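Local coordinates for lasso peptide isopeptidase AtxE2 (PDB 5TXE), which hydrolyses the isopeptide bond of the lasso peptides astexin-2 and astexin-3, which it opens on binding, converting them to linear peptides, at residues 520-534 with 542-554. The protein carries 1 engineered substitution. Sequence-based numbering, arbitrary orientation.
Sequences RVGLTGLADGATTVH and RFAAAVTSSCCTD. Engineered in segment 520-534: A527 (natural residue Ser).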
loop_
_atom_site.group_PDB
_atom_site.type_symbol
_atom_site.label_atom_id
_atom_site.label_comp_id
_atom_site.label_asym_id
_atom_site.label_seq_id
_atom_site.Cartn_x
_atom_site.Cartn_y
_atom_site.Cartn_z
ATOM N N ARG A 520 -9.049 28.277 2.606
ATOM C CA ARG A 520 -7.978 27.858 1.668
ATOM C C ARG A 520 -7.487 26.435 1.914
ATOM O O ARG A 520 -6.314 26.178 2.167
ATOM C CB ARG A 520 -6.826 28.869 1.629
ATOM C CG ARG A 520 -7.272 30.265 1.165
ATOM C CD ARG A 520 -6.047 31.133 0.908
ATOM N NE ARG A 520 -5.320 31.515 2.108
ATOM C CZ ARG A 520 -3.989 31.652 2.204
ATOM N NH1 ARG A 520 -3.159 31.343 1.207
ATOM N NH2 ARG A 520 -3.464 32.052 3.355
ATOM N N VAL A 521 -8.438 25.513 1.835
ATOM C CA VAL A 521 -8.175 24.105 2.077
ATOM C C VAL A 521 -8.290 23.264 0.802
ATOM O O VAL A 521 -9.342 23.250 0.140
ATOM C CB VAL A 521 -9.121 23.529 3.111
ATOM C CG1 VAL A 521 -8.756 22.101 3.391
ATOM C CG2 VAL A 521 -9.016 24.355 4.377
ATOM N N GLY A 522 -7.205 22.556 0.525
ATOM C CA GLY A 522 -7.105 21.659 -0.596
ATOM C C GLY A 522 -7.238 20.233 -0.146
ATOM O O GLY A 522 -6.801 19.880 0.947
ATOM N N LEU A 523 -7.801 19.399 -1.017
ATOM C CA LEU A 523 -7.974 18.016 -0.715
ATOM C C LEU A 523 -7.435 17.136 -1.854
ATOM O O LEU A 523 -7.722 17.426 -2.997
ATOM C CB LEU A 523 -9.448 17.733 -0.505
ATOM C CG LEU A 523 -9.856 16.333 -0.193
ATOM C CD1 LEU A 523 -9.323 15.880 1.165
ATOM C CD2 LEU A 523 -11.373 16.236 -0.193
ATOM N N THR A 524 -6.698 16.064 -1.500
ATOM C CA THR A 524 -6.164 15.130 -2.454
ATOM C C THR A 524 -6.702 13.740 -2.118
ATOM O O THR A 524 -7.061 13.476 -1.000
ATOM C CB THR A 524 -4.638 15.036 -2.465
ATOM O OG1 THR A 524 -4.158 14.491 -1.242
ATOM C CG2 THR A 524 -4.020 16.363 -2.655
ATOM N N GLY A 525 -6.762 12.866 -3.103
ATOM C CA GLY A 525 -7.088 11.474 -2.851
ATOM C C GLY A 525 -6.746 10.520 -3.990
ATOM O O GLY A 525 -6.757 10.901 -5.161
ATOM N N LEU A 526 -6.387 9.305 -3.611
ATOM C CA LEU A 526 -6.192 8.184 -4.493
ATOM C C LEU A 526 -6.872 6.980 -3.849
ATOM O O LEU A 526 -6.872 6.814 -2.633
ATOM C CB LEU A 526 -4.704 7.927 -4.682
ATOM C CG LEU A 526 -4.348 6.698 -5.512
ATOM C CD1 LEU A 526 -3.041 6.967 -6.254
ATOM C CD2 LEU A 526 -4.168 5.450 -4.657
ATOM N N ALA A 527 -7.480 6.140 -4.677
ATOM C CA ALA A 527 -8.174 4.932 -4.230
ATOM C C ALA A 527 -9.346 5.314 -3.305
ATOM O O ALA A 527 -10.179 6.118 -3.694
ATOM C CB ALA A 527 -7.187 3.967 -3.583
ATOM N N ASP A 528 -9.358 4.856 -2.064
ATOM C CA ASP A 528 -10.479 5.147 -1.200
ATOM C C ASP A 528 -10.538 6.640 -0.922
ATOM O O ASP A 528 -11.581 7.196 -0.816
ATOM C CB ASP A 528 -10.462 4.298 0.075
ATOM C CG ASP A 528 -11.825 4.328 0.797
ATOM O OD1 ASP A 528 -12.812 3.906 0.162
ATOM O OD2 ASP A 528 -11.915 4.855 1.940
ATOM N N GLY A 529 -9.397 7.305 -0.946
ATOM C CA GLY A 529 -9.344 8.730 -0.811
ATOM C C GLY A 529 -9.914 9.461 -1.984
ATOM O O GLY A 529 -10.380 10.586 -1.808
ATOM N N ALA A 530 -9.877 8.848 -3.183
ATOM C CA ALA A 530 -10.505 9.477 -4.315
ATOM C C ALA A 530 -12.003 9.543 -4.105
ATOM O O ALA A 530 -12.631 10.534 -4.455
ATOM C CB ALA A 530 -10.216 8.728 -5.591
ATOM N N THR A 531 -12.567 8.458 -3.599
ATOM C CA THR A 531 -14.014 8.407 -3.329
ATOM C C THR A 531 -14.375 9.548 -2.354
ATOM O O THR A 531 -15.401 10.229 -2.480
ATOM C CB THR A 531 -14.364 7.048 -2.735
ATOM O OG1 THR A 531 -13.827 5.999 -3.561
ATOM C CG2 THR A 531 -15.846 6.832 -2.591
ATOM N N THR A 532 -13.507 9.767 -1.379
ATOM C CA THR A 532 -13.742 10.798 -0.387
ATOM C C THR A 532 -13.675 12.142 -1.053
ATOM O O THR A 532 -14.413 13.013 -0.727
ATOM C CB THR A 532 -12.725 10.672 0.784
ATOM O OG1 THR A 532 -13.053 9.527 1.560
ATOM C CG2 THR A 532 -12.703 11.881 1.661
ATOM N N VAL A 533 -12.776 12.321 -1.992
ATOM C CA VAL A 533 -12.744 13.575 -2.697
ATOM C C VAL A 533 -14.026 13.837 -3.428
ATOM O O VAL A 533 -14.518 14.957 -3.418
ATOM C CB VAL A 533 -11.654 13.627 -3.732
ATOM C CG1 VAL A 533 -11.744 14.905 -4.543
ATOM C CG2 VAL A 533 -10.292 13.554 -3.042
ATOM N N HIS A 534 -14.571 12.820 -4.072
ATOM C CA HIS A 534 -15.752 13.032 -4.930
ATOM C C HIS A 534 -16.921 13.372 -4.024
ATOM O O HIS A 534 -17.650 14.321 -4.262
ATOM C CB HIS A 534 -16.079 11.813 -5.834
ATOM C CG HIS A 534 -14.918 11.337 -6.654
ATOM N ND1 HIS A 534 -14.702 10.003 -6.943
ATOM C CD2 HIS A 534 -13.862 12.012 -7.165
ATOM C CE1 HIS A 534 -13.589 9.898 -7.637
ATOM N NE2 HIS A 534 -13.058 11.099 -7.773
ATOM N N ARG A 542 -16.428 22.981 1.898
ATOM C CA ARG A 542 -15.242 23.260 2.699
ATOM C C ARG A 542 -13.950 23.264 1.942
ATOM O O ARG A 542 -12.933 23.625 2.529
ATOM C CB ARG A 542 -15.139 22.211 3.761
ATOM C CG ARG A 542 -16.374 22.177 4.629
ATOM C CD ARG A 542 -16.394 23.293 5.645
ATOM N NE ARG A 542 -17.187 22.804 6.770
ATOM C CZ ARG A 542 -16.727 22.695 8.003
ATOM N NH1 ARG A 542 -15.496 23.114 8.320
ATOM N NH2 ARG A 542 -17.509 22.179 8.926
ATOM N N PHE A 543 -13.949 22.848 0.654
ATOM C CA PHE A 543 -12.672 22.719 -0.083
ATOM C C PHE A 543 -12.507 23.720 -1.190
ATOM O O PHE A 543 -13.354 23.858 -2.015
ATOM C CB PHE A 543 -12.569 21.281 -0.575
ATOM C CG PHE A 543 -12.671 20.304 0.548
ATOM C CD1 PHE A 543 -11.640 20.193 1.453
ATOM C CD2 PHE A 543 -13.764 19.547 0.716
ATOM C CE1 PHE A 543 -11.715 19.320 2.490
ATOM C CE2 PHE A 543 -13.852 18.675 1.766
ATOM C CZ PHE A 543 -12.818 18.564 2.640
ATOM N N ALA A 544 -11.400 24.429 -1.229
ATOM C CA ALA A 544 -11.217 25.416 -2.254
ATOM C C ALA A 544 -10.478 24.884 -3.514
ATOM O O ALA A 544 -10.373 25.612 -4.526
ATOM C CB ALA A 544 -10.444 26.570 -1.690
ATOM N N ALA A 545 -9.900 23.691 -3.424
ATOM C CA ALA A 545 -9.210 23.040 -4.580
ATOM C C ALA A 545 -8.992 21.571 -4.289
ATOM O O ALA A 545 -8.948 21.177 -3.101
ATOM C CB ALA A 545 -7.910 23.730 -4.887
ATOM N N ALA A 546 -8.955 20.757 -5.339
ATOM C CA ALA A 546 -8.771 19.339 -5.162
ATOM C C ALA A 546 -7.965 18.709 -6.278
ATOM O O ALA A 546 -7.899 19.257 -7.394
ATOM C CB ALA A 546 -10.096 18.658 -4.998
ATOM N N VAL A 547 -7.319 17.586 -5.940
ATOM C CA VAL A 547 -6.629 16.746 -6.845
ATOM C C VAL A 547 -7.046 15.324 -6.553
ATOM O O VAL A 547 -7.179 14.953 -5.397
ATOM C CB VAL A 547 -5.124 16.866 -6.691
ATOM C CG1 VAL A 547 -4.421 15.908 -7.654
ATOM C CG2 VAL A 547 -4.686 18.301 -6.998
ATOM N N THR A 548 -7.306 14.533 -7.602
ATOM C CA THR A 548 -7.599 13.104 -7.456
ATOM C C THR A 548 -6.826 12.316 -8.519
ATOM O O THR A 548 -6.528 12.851 -9.578
ATOM C CB THR A 548 -9.108 12.847 -7.527
ATOM O OG1 THR A 548 -9.348 11.483 -7.334
ATOM C CG2 THR A 548 -9.714 13.156 -8.893
ATOM N N SER A 549 -6.502 11.075 -8.262
ATOM C CA SER A 549 -5.808 10.241 -9.240
ATOM C C SER A 549 -6.781 9.484 -10.147
ATOM O O SER A 549 -6.380 8.943 -11.164
ATOM C CB SER A 549 -4.982 9.217 -8.536
ATOM O OG SER A 549 -5.856 8.267 -7.943
ATOM N N SER A 550 -8.038 9.449 -9.781
ATOM C CA SER A 550 -9.030 8.795 -10.586
ATOM C C SER A 550 -10.417 9.431 -10.436
ATOM O O SER A 550 -10.688 10.187 -9.508
ATOM C CB SER A 550 -9.139 7.323 -10.215
ATOM O OG SER A 550 -9.575 7.181 -8.866
ATOM N N CYS A 551 -11.273 9.110 -11.393
ATOM C CA CYS A 551 -12.648 9.501 -11.412
ATOM C C CYS A 551 -13.349 8.426 -12.303
ATOM O O CYS A 551 -12.707 7.837 -13.191
ATOM C CB CYS A 551 -12.751 10.925 -11.959
ATOM S SG CYS A 551 -14.265 11.795 -11.477
ATOM N N CYS A 552 -14.601 8.065 -12.032
ATOM C CA CYS A 552 -15.479 8.737 -11.034
ATOM C C CYS A 552 -16.171 7.731 -10.162
ATOM O O CYS A 552 -16.135 6.509 -10.405
ATOM C CB CYS A 552 -16.540 9.549 -11.777
ATOM S SG CYS A 552 -15.805 10.950 -12.669
ATOM N N THR A 553 -16.817 8.223 -9.124
ATOM C CA THR A 553 -17.639 7.343 -8.309
ATOM C C THR A 553 -19.067 7.427 -8.803
ATOM O O THR A 553 -19.862 8.281 -8.305
ATOM C CB THR A 553 -17.517 7.726 -6.824
ATOM O OG1 THR A 553 -16.130 7.815 -6.466
ATOM C CG2 THR A 553 -18.242 6.711 -5.997
ATOM N N ASP A 554 -19.377 6.622 -9.815
ATOM C CA ASP A 554 -20.641 6.751 -10.570
ATOM C C ASP A 554 -20.979 5.441 -11.204
ATOM O O ASP A 554 -20.136 4.522 -11.178
ATOM C CB ASP A 554 -20.623 7.930 -11.573
ATOM C CG ASP A 554 -19.648 7.755 -12.783
ATOM O OD1 ASP A 554 -18.856 6.778 -12.847
ATOM O OD2 ASP A 554 -19.657 8.665 -13.680
HETATM O O HOH W 1 -11.309 25.864 1.824
HETATM O O HOH W 2 -7.983 5.878 -7.359
#
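V521 sets CG1 against the edge of the F543 ring, 4.0 Å from CD1, while its O accepts a 2.7 Å bond from A544 N. At L523 a chi1 of 179° swings CG away from the backbone N and carries CD2 over a face of that ring, 3.9 Å from its centroid; a branched apolar side chain fills this buried sheet face beside A546. L523 N donates to A545 O and its O accepts from V547 N; G525 repeats this parallel pattern with V547 O and S549 N. A CB on G525 would run into G529 O; lacking one, it lets the helix fold back close after the turn at A527, an engineered alanine replacing the serine nucleophile. Small A530 fits its CB against T548 OG1 at 3.4 Å, and V533 CG1 packs on A546 CB. H534 uses both ring nitrogens: ND1 and T553 OG1 share a nearly straight (168°) hydrogen bond of 2.7 Å, and NE2 donates to S550 O, 3.1 Å away, which also accepts from T548 OG1. A leucine here would probably leave T553 OG1 without this partner and S550 O with one donor fewer, tying the turn less firmly to the helix. Strand 521-525, the A527 turn and helix 528-539 make the alpha/beta-hydrolase nucleophile elbow; strand 545-548 completes the beta-alpha-beta crossover.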